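PDB 3BEM: putative NAD(P)H nitroreductase MhqN from Bacillus subtilis, which probably acts as an FMN-dependent, NAD(P)H-using nitroreductase that, as a homodimer, may contribute to the breakdown and detoxification of aromatic compounds. Local coordinates for residues S52-Q57 with V128-N133. The protein carries 3 engineered substitutions. Numbering follows the deposited sequence.
Sequences SAFNLQ and VSFYEN. With FMN (flavin mononucleotide), chain E.
Phe-54, Phe-130 and Tyr-131 form an aromatic cluster that joins an FMN-binding loop of the nitroreductase fold to helix 117-134, a worked example of a cofactor loop backed by rings without any hydrogen bond between the two segments. The side chains of Phe-54 and Phe-130 cross at about a right angle, and CZ of Phe-54 sits over one face of the Phe-130 ring, displaced toward the rim and 3.6 Å from CG of Phe-130, with the two ring planes inclined at 55°. With CG anti to the backbone N (chi1 -166°) and chi2 near -89°, the Phe-130 ring is set with that face against CZ. Tyr-131 presents its edge instead, taking CD2 of Phe-54 in the plane of its own ring, 3.7 Å from CE1 of Tyr-131. The same CE1 also meets Leu-56 CD1 at 3.6 Å, so this one carbon touches both Phe-54 and Leu-56. Were Phe-130 an alanine, CZ and CE2 of Phe-54 would probably lose the ring face they rest on, leaving Phe-54 freer to shift. The phenolic end of Tyr-131 is held by a hydrogen bond between its OH and NE2 of His-58. Nearer the cofactor, the backbone N of Ala-53 is hydrogen-bonded to Asn-146 OD1, while the methyl of Ala-53 lies between the phenol oxygen and the flavin: CB is 3.7 Å from Tyr-131 OH and 3.4 Å from C7 of FMN.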
ATOM      1  N   SER B  52       0.285  -9.630   3.922  1.00 14.11           N
ATOM      2  CA  SER B  52       1.736  -9.418   3.839  1.00 14.24           C
ATOM      3  C   SER B  52       2.350 -10.685   3.243  1.00 14.92           C
ATOM      4  O   SER B  52       1.835 -11.772   3.417  1.00 15.54           O
ATOM      5  CB  SER B  52       2.371  -9.118   5.208  1.00 14.55           C
ATOM      6  OG  SER B  52       2.381 -10.231   6.101  1.00 15.51           O
ATOM      7  N   ALA B  53       3.446 -10.498   2.503  1.00 16.16           N
ATOM      8  CA  ALA B  53       4.107 -11.601   1.794  1.00 14.68           C
ATOM      9  C   ALA B  53       4.484 -12.670   2.811  1.00 15.16           C
ATOM     10  O   ALA B  53       5.092 -12.365   3.808  1.00 15.36           O
ATOM     11  CB  ALA B  53       5.349 -11.100   1.112  1.00 16.94           C
ATOM     12  N   PHE B  54       4.060 -13.913   2.551  1.00 15.86           N
ATOM     13  CA  PHE B  54       4.368 -15.064   3.405  1.00 14.95           C
ATOM     14  C   PHE B  54       3.870 -14.909   4.835  1.00 15.09           C
ATOM     15  O   PHE B  54       4.350 -15.596   5.746  1.00 16.03           O
ATOM     16  CB  PHE B  54       5.900 -15.344   3.410  1.00 18.14           C
ATOM     17  CG  PHE B  54       6.497 -15.556   2.033  1.00 19.13           C
ATOM     18  CD1 PHE B  54       6.498 -16.806   1.453  1.00 28.29           C
ATOM     19  CD2 PHE B  54       7.042 -14.494   1.333  1.00 19.87           C
ATOM     20  CE1 PHE B  54       7.039 -16.976   0.198  1.00 34.11           C
ATOM     21  CE2 PHE B  54       7.574 -14.657   0.068  1.00 28.85           C
ATOM     22  CZ  PHE B  54       7.569 -15.901  -0.493  1.00 30.31           C
ATOM     23  N   ASN B  55       2.919 -13.986   5.056  1.00 13.93           N
ATOM     24  CA  ASN B  55       2.429 -13.644   6.391  1.00 16.10           C
ATOM     25  C   ASN B  55       3.547 -13.230   7.340  1.00 15.45           C
ATOM     26  O   ASN B  55       3.468 -13.487   8.524  1.00 14.46           O
ATOM     27  CB  ASN B  55       1.644 -14.794   6.958  1.00 15.42           C
ATOM     28  CG  ASN B  55       0.853 -14.433   8.188  1.00 18.34           C
ATOM     29  OD1 ASN B  55       0.327 -13.323   8.301  1.00 18.45           O
ATOM     30  ND2 ASN B  55       0.768 -15.399   9.156  1.00 18.98           N
ATOM     31  N   LEU B  56       4.626 -12.656   6.792  1.00 14.34           N
ATOM     32  CA  LEU B  56       5.758 -12.237   7.610  1.00 15.28           C
ATOM     33  C   LEU B  56       5.504 -10.960   8.417  1.00 16.91           C
ATOM     34  O   LEU B  56       6.253 -10.673   9.350  1.00 17.41           O
ATOM     35  CB  LEU B  56       7.015 -12.094   6.761  1.00 14.86           C
ATOM     36  CG  LEU B  56       7.598 -13.408   6.257  1.00 15.84           C
ATOM     37  CD1 LEU B  56       8.666 -13.059   5.290  1.00 17.00           C
ATOM     38  CD2 LEU B  56       8.157 -14.234   7.431  1.00 15.58           C
ATOM     39  N   GLN B  57       4.440 -10.197   8.068  1.00 15.20           N
ATOM     40  CA  GLN B  57       4.035  -9.064   8.914  1.00 12.49           C
ATOM     41  C   GLN B  57       5.259  -8.103   9.160  1.00 15.51           C
ATOM     42  O   GLN B  57       5.674  -7.815  10.295  1.00 17.61           O
ATOM     43  CB  GLN B  57       3.405  -9.597  10.170  1.00 14.80           C
ATOM     44  CG  GLN B  57       2.158 -10.392   9.900  1.00 15.62           C
ATOM     45  CD  GLN B  57       1.745 -11.244  11.090  1.00 17.45           C
ATOM     46  OE1 GLN B  57       1.270 -10.701  12.065  1.00 17.44           O
ATOM     47  NE2 GLN B  57       1.977 -12.583  11.026  1.00 16.78           N
ATOM     48  N   VAL B 128      12.480 -18.427   3.988  1.00 18.01           N
ATOM     49  CA  VAL B 128      13.828 -17.893   4.194  1.00 18.71           C
ATOM     50  C   VAL B 128      14.644 -17.889   2.901  1.00 19.53           C
ATOM     51  O   VAL B 128      15.253 -16.874   2.535  1.00 17.88           O
ATOM     52  CB  VAL B 128      14.515 -18.651   5.341  1.00 21.30           C
ATOM     53  CG1 VAL B 128      15.959 -18.215   5.531  1.00 20.39           C
ATOM     54  CG2 VAL B 128      13.694 -18.427   6.610  1.00 20.18           C
ATOM     55  N   SER B 129      14.635 -19.009   2.184  1.00 20.52           N
ATOM     56  CA  SER B 129      15.396 -19.069   0.972  1.00 22.20           C
ATOM     57  C   SER B 129      14.844 -18.171  -0.137  1.00 20.76           C
ATOM     58  O   SER B 129      15.615 -17.676  -0.912  1.00 21.69           O
ATOM     59  CB  SER B 129      15.570 -20.518   0.483  1.00 28.02           C
ATOM     60  OG  SER B 129      14.364 -21.026  -0.024  1.00 32.94           O
ATOM     61  N   PHE B 130      13.532 -17.964  -0.195  1.00 20.36           N
ATOM     62  CA  PHE B 130      12.961 -17.002  -1.146  1.00 19.95           C
ATOM     63  C   PHE B 130      13.645 -15.623  -0.994  1.00 19.24           C
ATOM     64  O   PHE B 130      14.083 -15.023  -1.970  1.00 19.98           O
ATOM     65  CB  PHE B 130      11.451 -16.856  -0.954  1.00 19.95           C
ATOM     66  CG  PHE B 130      10.764 -16.151  -2.083  1.00 20.65           C
ATOM     67  CD1 PHE B 130      10.625 -14.778  -2.082  1.00 22.68           C
ATOM     68  CD2 PHE B 130      10.252 -16.865  -3.156  1.00 27.70           C
ATOM     69  CE1 PHE B 130       9.986 -14.113  -3.104  1.00 27.46           C
ATOM     70  CE2 PHE B 130       9.614 -16.209  -4.193  1.00 25.96           C
ATOM     71  CZ  PHE B 130       9.499 -14.824  -4.177  1.00 31.40           C
ATOM     72  N   TYR B 131      13.769 -15.139   0.235  1.00 16.85           N
ATOM     73  CA  TYR B 131      14.424 -13.887   0.508  1.00 17.69           C
ATOM     74  C   TYR B 131      15.941 -13.935   0.322  1.00 20.84           C
ATOM     75  O   TYR B 131      16.504 -13.141  -0.406  1.00 18.47           O
ATOM     76  CB  TYR B 131      14.102 -13.383   1.927  1.00 18.31           C
ATOM     77  CG  TYR B 131      12.713 -12.761   2.017  1.00 18.07           C
ATOM     78  CD1 TYR B 131      11.559 -13.553   1.958  1.00 17.84           C
ATOM     79  CD2 TYR B 131      12.562 -11.376   2.072  1.00 19.68           C
ATOM     80  CE1 TYR B 131      10.295 -12.983   2.039  1.00 18.96           C
ATOM     81  CE2 TYR B 131      11.274 -10.788   2.167  1.00 16.91           C
ATOM     82  CZ  TYR B 131      10.155 -11.598   2.118  1.00 19.40           C
ATOM     83  OH  TYR B 131       8.915 -11.000   2.148  1.00 19.64           O
ATOM     84  N   GLU B 132      16.588 -14.889   0.957  1.00 20.91           N
ATOM     85  CA  GLU B 132      18.053 -14.973   0.847  1.00 22.78           C
ATOM     86  C   GLU B 132      18.521 -15.196  -0.594  1.00 23.95           C
ATOM     87  O   GLU B 132      19.534 -14.628  -0.992  1.00 26.03           O
ATOM     88  CB  GLU B 132      18.619 -16.071   1.758  1.00 21.75           C
ATOM     89  CG  GLU B 132      18.387 -15.891   3.251  1.00 25.67           C
ATOM     90  CD  GLU B 132      19.343 -14.910   3.936  1.00 39.41           C
ATOM     91  OE1 GLU B 132      19.894 -13.976   3.266  1.00 42.01           O
ATOM     92  OE2 GLU B 132      19.528 -15.088   5.174  1.00 38.60           O
ATOM     93  N   ASN B 133      17.797 -16.006  -1.374  1.00 23.85           N
ATOM     94  CA  ASN B 133      18.176 -16.225  -2.770  1.00 24.85           C
ATOM     95  C   ASN B 133      18.128 -14.943  -3.606  1.00 22.52           C
ATOM     96  O   ASN B 133      18.903 -14.787  -4.532  1.00 24.63           O
ATOM     97  CB  ASN B 133      17.322 -17.305  -3.455  1.00 25.70           C
ATOM     98  CG  ASN B 133      17.604 -18.730  -2.927  1.00 25.96           C
ATOM     99  OD1 ASN B 133      18.573 -18.991  -2.186  1.00 29.45           O
ATOM    100  ND2 ASN B 133      16.723 -19.657  -3.284  1.00 28.77           N
TER
HETATM  101  N1  FMN E 300       0.090 -15.605  -2.007  1.00 31.84           N
HETATM  102  C2  FMN E 300       0.372 -16.608  -2.912  1.00 33.57           C
HETATM  103  O2  FMN E 300      -0.344 -17.619  -2.936  1.00 34.02           O
HETATM  104  N3  FMN E 300       1.451 -16.495  -3.776  1.00 34.54           N
HETATM  105  C4  FMN E 300       2.285 -15.385  -3.755  1.00 37.34           C
HETATM  106  O4  FMN E 300       3.111 -15.270  -4.685  1.00 27.69           O
HETATM  107  C4A FMN E 300       1.994 -14.361  -2.810  1.00 32.61           C
HETATM  108  N5  FMN E 300       2.792 -13.222  -2.722  1.00 30.81           N
HETATM  109  C5A FMN E 300       2.427 -12.193  -1.857  1.00 29.15           C
HETATM  110  C6  FMN E 300       3.174 -11.003  -1.823  1.00 26.70           C
HETATM  111  C7  FMN E 300       2.875  -9.943  -0.931  1.00 34.61           C
HETATM  112  C7M FMN E 300       3.260  -8.532  -1.332  1.00 24.69           C
HETATM  113  C8  FMN E 300       1.777 -10.090  -0.092  1.00 32.33           C
HETATM  114  C8M FMN E 300       1.055  -8.859   0.355  1.00 23.55           C
HETATM  115  C9  FMN E 300       1.021 -11.274  -0.120  1.00 27.72           C
HETATM  116  C9A FMN E 300       1.317 -12.342  -0.986  1.00 24.25           C
HETATM  117  N10 FMN E 300       0.552 -13.503  -1.022  1.00 30.68           N
HETATM  118  C10 FMN E 300       0.875 -14.482  -1.954  1.00 32.41           C
HETATM  119  C1' FMN E 300      -0.527 -13.758   0.025  1.00 29.32           C
HETATM  120  C2' FMN E 300       0.014 -13.870   1.480  1.00 30.77           C
HETATM  121  O2' FMN E 300       0.554 -15.162   1.736  1.00 28.94           O
HETATM  122  C3' FMN E 300      -1.141 -13.566   2.459  1.00 32.75           C
HETATM  123  O3' FMN E 300      -1.480 -12.174   2.294  1.00 29.82           O
HETATM  124  C4' FMN E 300      -0.873 -13.960   3.930  1.00 27.95           C
HETATM  125  O4' FMN E 300      -0.601 -15.347   4.082  1.00 29.96           O
HETATM  126  C5' FMN E 300      -2.068 -13.716   4.877  1.00 31.50           C
HETATM  127  O5' FMN E 300      -3.330 -14.218   4.408  1.00 27.24           O
HETATM  128  P   FMN E 300      -4.587 -13.221   4.528  1.00 20.59           P
HETATM  129  O1P FMN E 300      -5.786 -13.831   3.987  1.00 22.08           O
HETATM  130  O2P FMN E 300      -4.883 -13.004   5.925  1.00 23.09           O
HETATM  131  O3P FMN E 300      -4.155 -12.063   3.733  1.00 23.10           O